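Local coordinates for protein alpha-amylase inhibitor 0.19 (Triticum aestivum, PDB 1HSS) that inhibits alpha-amylase as a homodimeric, disulfide-rich protein of the cereal trypsin/alpha-amylase inhibitor family and is a wheat allergen, at residues A46-E50 / W51-G55; L57-M60 / L61-Y65. All blocks are in the same frame, centred on the assembly; numbering follows the deposited sequence.

Contact 1: residues A46-E50 / W51-G55; sequences AHISE and WCRCG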
loop_
_atom_site.group_PDB
_atom_site.type_symbol
_atom_site.label_atom_id
_atom_site.label_comp_id
_atom_site.label_asym_id
_atom_site.label_seq_id
_atom_site.Cartn_x
_atom_site.Cartn_y
_atom_site.Cartn_z
ATOM N N ALA A 46 1.771 -9.051 -13.052
ATOM C CA ALA A 46 0.840 -8.871 -14.167
ATOM C C ALA A 46 0.397 -10.197 -14.791
ATOM O O ALA A 46 -0.752 -10.343 -15.213
ATOM C CB ALA A 46 1.470 -7.981 -15.234
ATOM N N HIS A 47 1.279 -11.187 -14.778
ATOM C CA HIS A 47 0.973 -12.489 -15.366
ATOM C C HIS A 47 0.075 -13.378 -14.519
ATOM O O HIS A 47 -0.497 -14.341 -15.013
ATOM C CB HIS A 47 2.257 -13.244 -15.671
ATOM C CG HIS A 47 3.166 -12.515 -16.605
ATOM N ND1 HIS A 47 4.468 -12.910 -16.839
ATOM C CD2 HIS A 47 2.977 -11.386 -17.329
ATOM C CE1 HIS A 47 5.040 -12.059 -17.674
ATOM N NE2 HIS A 47 4.155 -11.126 -17.987
ATOM N N ILE A 48 0.019 -13.106 -13.230
ATOM C CA ILE A 48 -0.857 -13.843 -12.343
ATOM C C ILE A 48 -2.236 -13.206 -12.406
ATOM O O ILE A 48 -2.347 -12.003 -12.653
ATOM C CB ILE A 48 -0.294 -13.821 -10.892
ATOM C CG1 ILE A 48 1.093 -14.486 -10.900
ATOM C CG2 ILE A 48 -1.248 -14.531 -9.920
ATOM C CD1 ILE A 48 1.941 -14.201 -9.689
ATOM N N SER A 49 -3.281 -14.029 -12.327
ATOM C CA SER A 49 -4.648 -13.535 -12.429
ATOM C C SER A 49 -5.032 -12.649 -11.249
ATOM O O SER A 49 -4.502 -12.798 -10.151
ATOM C CB SER A 49 -5.616 -14.713 -12.552
ATOM O OG SER A 49 -6.375 -14.887 -11.376
ATOM N N GLU A 50 -6.022 -11.792 -11.463
ATOM C CA GLU A 50 -6.581 -10.922 -10.417
ATOM C C GLU A 50 -6.923 -11.671 -9.137
ATOM O O GLU A 50 -6.892 -11.105 -8.039
ATOM C CB GLU A 50 -7.853 -10.262 -10.926
ATOM C CG GLU A 50 -7.634 -8.969 -11.637
ATOM C CD GLU A 50 -8.939 -8.272 -12.017
ATOM O OE1 GLU A 50 -9.990 -8.564 -11.390
ATOM O OE2 GLU A 50 -8.902 -7.400 -12.929
ATOM N N TRP A 51 -7.349 -12.920 -9.311
ATOM C CA TRP A 51 -7.782 -13.764 -8.210
ATOM C C TRP A 51 -6.624 -14.308 -7.377
ATOM O O TRP A 51 -6.801 -14.644 -6.212
ATOM C CB TRP A 51 -8.617 -14.917 -8.754
ATOM C CG TRP A 51 -9.896 -14.457 -9.383
ATOM C CD1 TRP A 51 -10.075 -14.045 -10.672
ATOM C CD2 TRP A 51 -11.192 -14.388 -8.755
ATOM N NE1 TRP A 51 -11.395 -13.735 -10.888
ATOM C CE2 TRP A 51 -12.102 -13.934 -9.728
ATOM C CE3 TRP A 51 -11.670 -14.680 -7.466
ATOM C CZ2 TRP A 51 -13.470 -13.757 -9.453
ATOM C CZ3 TRP A 51 -13.033 -14.504 -7.197
ATOM C CH2 TRP A 51 -13.910 -14.047 -8.185
ATOM N N CYS A 52 -5.441 -14.412 -7.973
ATOM C CA CYS A 52 -4.340 -15.111 -7.322
ATOM C C CYS A 52 -3.162 -14.223 -7.005
ATOM O O CYS A 52 -2.166 -14.691 -6.462
ATOM C CB CYS A 52 -3.866 -16.271 -8.186
ATOM S SG CYS A 52 -5.144 -17.541 -8.392
ATOM N N ARG A 53 -3.265 -12.943 -7.349
ATOM C CA ARG A 53 -2.177 -11.998 -7.112
ATOM C C ARG A 53 -1.843 -11.836 -5.625
ATOM O O ARG A 53 -0.681 -11.831 -5.261
ATOM C CB ARG A 53 -2.525 -10.639 -7.722
ATOM C CG ARG A 53 -1.589 -10.172 -8.815
ATOM C CD ARG A 53 -2.186 -10.232 -10.227
ATOM N NE ARG A 53 -2.818 -9.002 -10.659
ATOM C CZ ARG A 53 -3.202 -8.738 -11.912
ATOM N NH1 ARG A 53 -2.736 -9.396 -12.957
ATOM N NH2 ARG A 53 -3.989 -7.709 -12.128
ATOM N N CYS A 54 -2.855 -11.784 -4.761
ATOM C CA CYS A 54 -2.641 -11.723 -3.307
ATOM C C CYS A 54 -2.106 -13.013 -2.731
ATOM O O CYS A 54 -1.410 -13.011 -1.710
ATOM C CB CYS A 54 -3.938 -11.400 -2.591
ATOM S SG CYS A 54 -4.493 -9.711 -2.911
ATOM N N GLY A 55 -2.543 -14.117 -3.331
ATOM C CA GLY A 55 -2.006 -15.423 -3.010
ATOM C C GLY A 55 -0.539 -15.614 -3.342
ATOM O O GLY A 55 0.210 -16.145 -2.512
HETATM O O HOH W 1 -5.686 -11.688 -5.666
#
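The backbone carbonyl of I48 receives the guanidinium of R53, which folds back over the turn that leads into its own helix. NH1 of R53 lies 2.7 Å from I48 O, a weak bond because the N-H points well off the acceptor (129°), and A46 O sits 3.2 Å from the same NH1, also near the guanidinium plane. One face of the group rests over the E50 backbone, with E50 N 4.2 Å above its centre. Bends at chi2 (107°) and chi3 (93°) curl the R53 chain back to reach this backbone. The carboxylate of E50 does not pair with R53; OE2 remains 5.0 Å from NH2, which instead bonds to the carbonyl of P102.

S49 and W51 form an ST turn: S49 OG accepts W51 N at 3.0 Å and lies in plane at the edge of the indole. S49 O accepts C52 N at 2.9 Å, above the carbonyl plane, closing the turn into helix 53-67, and R53 N weakly. A water accepts from C54 N and donates to E50 O, joining the turn to the first helical residues. Nearby, CG2 of I48 packs on CB of C52 at 3.6 Å.

Disulfides C52–C6 and C54–C115 tie this entry to distant chain segments. The turn thus links helix 35-46 to helix 53-67, with E50, W51, R53 and C54 lying against strand 103-104.

Contact 2: residues L57-M60 / L61-Y65; sequences LYSM and LDSMY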
loop_
_atom_site.group_PDB
_atom_site.type_symbol
_atom_site.label_atom_id
_atom_site.label_comp_id
_atom_site.label_asym_id
_atom_site.label_seq_id
_atom_site.Cartn_x
_atom_site.Cartn_y
_atom_site.Cartn_z
ATOM N N LEU A 57 1.603 -13.127 -3.469
ATOM C CA LEU A 57 2.279 -12.254 -2.504
ATOM C C LEU A 57 2.370 -12.871 -1.102
ATOM O O LEU A 57 3.399 -12.776 -0.450
ATOM C CB LEU A 57 1.572 -10.887 -2.434
ATOM C CG LEU A 57 1.941 -9.906 -3.548
ATOM C CD1 LEU A 57 0.932 -8.797 -3.620
ATOM C CD2 LEU A 57 3.327 -9.356 -3.327
ATOM N N TYR A 58 1.289 -13.492 -0.637
ATOM C CA TYR A 58 1.279 -14.208 0.644
ATOM C C TYR A 58 2.357 -15.307 0.681
ATOM O O TYR A 58 3.161 -15.379 1.612
ATOM C CB TYR A 58 -0.104 -14.813 0.862
ATOM C CG TYR A 58 -0.365 -15.207 2.273
ATOM C CD1 TYR A 58 0.071 -16.429 2.760
ATOM C CD2 TYR A 58 -1.040 -14.367 3.126
ATOM C CE1 TYR A 58 -0.159 -16.809 4.074
ATOM C CE2 TYR A 58 -1.273 -14.724 4.443
ATOM C CZ TYR A 58 -0.831 -15.952 4.919
ATOM O OH TYR A 58 -1.063 -16.333 6.232
ATOM N N SER A 59 2.389 -16.116 -0.375
ATOM C CA SER A 59 3.377 -17.176 -0.567
ATOM C C SER A 59 4.801 -16.642 -0.534
ATOM O O SER A 59 5.678 -17.245 0.075
ATOM C CB SER A 59 3.127 -17.888 -1.910
ATOM O OG SER A 59 4.127 -18.844 -2.218
ATOM N N MET A 60 5.047 -15.552 -1.257
ATOM C CA MET A 60 6.358 -14.885 -1.259
ATOM C C MET A 60 6.821 -14.443 0.139
ATOM O O MET A 60 7.923 -14.779 0.556
ATOM C CB MET A 60 6.321 -13.667 -2.182
ATOM C CG MET A 60 7.640 -12.908 -2.277
ATOM S SD MET A 60 7.462 -11.208 -2.861
ATOM C CE MET A 60 6.722 -10.523 -1.506
ATOM N N LEU A 61 5.959 -13.707 0.852
ATOM C CA LEU A 61 6.226 -13.207 2.202
ATOM C C LEU A 61 6.479 -14.336 3.193
ATOM O O LEU A 61 7.346 -14.229 4.050
ATOM C CB LEU A 61 5.039 -12.381 2.686
ATOM C CG LEU A 61 5.236 -11.757 4.056
ATOM C CD1 LEU A 61 6.424 -10.819 3.983
ATOM C CD2 LEU A 61 3.975 -11.035 4.477
ATOM N N ASP A 62 5.642 -15.364 3.126
ATOM C CA ASP A 62 5.792 -16.546 3.951
ATOM C C ASP A 62 7.144 -17.248 3.707
ATOM O O ASP A 62 7.903 -17.490 4.639
ATOM C CB ASP A 62 4.612 -17.495 3.681
ATOM C CG ASP A 62 4.600 -18.708 4.607
ATOM O OD1 ASP A 62 4.241 -18.562 5.799
ATOM O OD2 ASP A 62 4.945 -19.813 4.135
ATOM N N SER A 63 7.497 -17.467 2.446
ATOM C CA SER A 63 8.825 -17.990 2.107
ATOM C C SER A 63 9.982 -17.144 2.650
ATOM O O SER A 63 10.979 -17.683 3.120
ATOM C CB SER A 63 8.991 -18.119 0.592
ATOM O OG SER A 63 7.910 -18.828 0.030
ATOM N N MET A 64 9.893 -15.826 2.509
ATOM C CA MET A 64 10.933 -14.941 3.004
ATOM C C MET A 64 11.132 -15.050 4.509
ATOM O O MET A 64 12.254 -15.153 4.988
ATOM C CB MET A 64 10.616 -13.503 2.599
ATOM C CG MET A 64 10.704 -13.342 1.106
ATOM S SD MET A 64 10.500 -11.690 0.485
ATOM C CE MET A 64 12.029 -10.986 0.889
ATOM N N TYR A 65 10.030 -15.148 5.237
ATOM C CA TYR A 65 10.075 -15.306 6.684
ATOM C C TYR A 65 10.501 -16.681 7.140
ATOM O O TYR A 65 11.123 -16.827 8.188
ATOM C CB TYR A 65 8.719 -14.989 7.276
ATOM C CG TYR A 65 8.602 -13.552 7.633
ATOM C CD1 TYR A 65 9.588 -12.937 8.384
ATOM C CD2 TYR A 65 7.513 -12.803 7.231
ATOM C CE1 TYR A 65 9.487 -11.611 8.745
ATOM C CE2 TYR A 65 7.404 -11.470 7.577
ATOM C CZ TYR A 65 8.390 -10.883 8.346
ATOM O OH TYR A 65 8.238 -9.599 8.806
HETATM O O HOH W 2 7.041 -18.972 -2.542
#
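S63 and S59 meet one turn apart on an alpha-helix, part of helix 53-67 in this disulfide-rich helical inhibitor. S59 O takes two bonds from S63, from N at 3.0 Å and from OG at 2.7 Å. They arrive from opposite faces of the carbonyl plane, each tilted 29° from it. With chi1 of S63 at -51°, OG stands beside its own backbone N, which brings the hydroxyl back to the preceding turn. The same OG accepts a bond from a water that also bonds S59 OG at 2.9 Å, so one water spans the two serine hydroxyls.

On both sides of this pair in sequence the helical ladder is regular. L61 N donates to L57 O, D62 N to Y58 O and M64 N to M60 O, and Y65 N continues the pattern to L61 O. These bonds satisfy the main-chain acceptors from L57 to L61 with the amides four residues on. D62 has a polar partner beyond the helix: its OD1 bonds to the hydroxyl of Y121, whose ring also meets that of Y58 edge-to-face.

The apolar side chains of the helix reach different neighbours. L57 and L61 touch V118 of helix 116-119, and L61 also reaches V88 of helix 85-92, whereas M60 and M64 lie on R21 of helix 20-27. The two methionines run side by side and point the same way, each bent at chi3. CG of M64 comes to 3.2 Å from M60 O, and SD of M64 lies 4.2 Å from CG of M60.

Overall arrangement
Both contacts are local and use helix 53-67, contact 1 running from the preceding loop into its first turn and contact 2 further along it; their centres are 14 Å apart. Neither is wholly core or wholly surface. Contact 1 has several exposed residues around buried I48 and R53, whereas none of the touching residues of contact 2 is fully exposed. In the irregular loop of contact 1, carbonyls are met by an arginine side chain and turn amides, and two disulfides anchor it. Contact 2 relies on repeating main-chain bonds, supplemented by one serine hydroxyl, and packs its apolar side chains among other helices. A bridging water links backbone atoms in contact 1 and hydroxyls in contact 2.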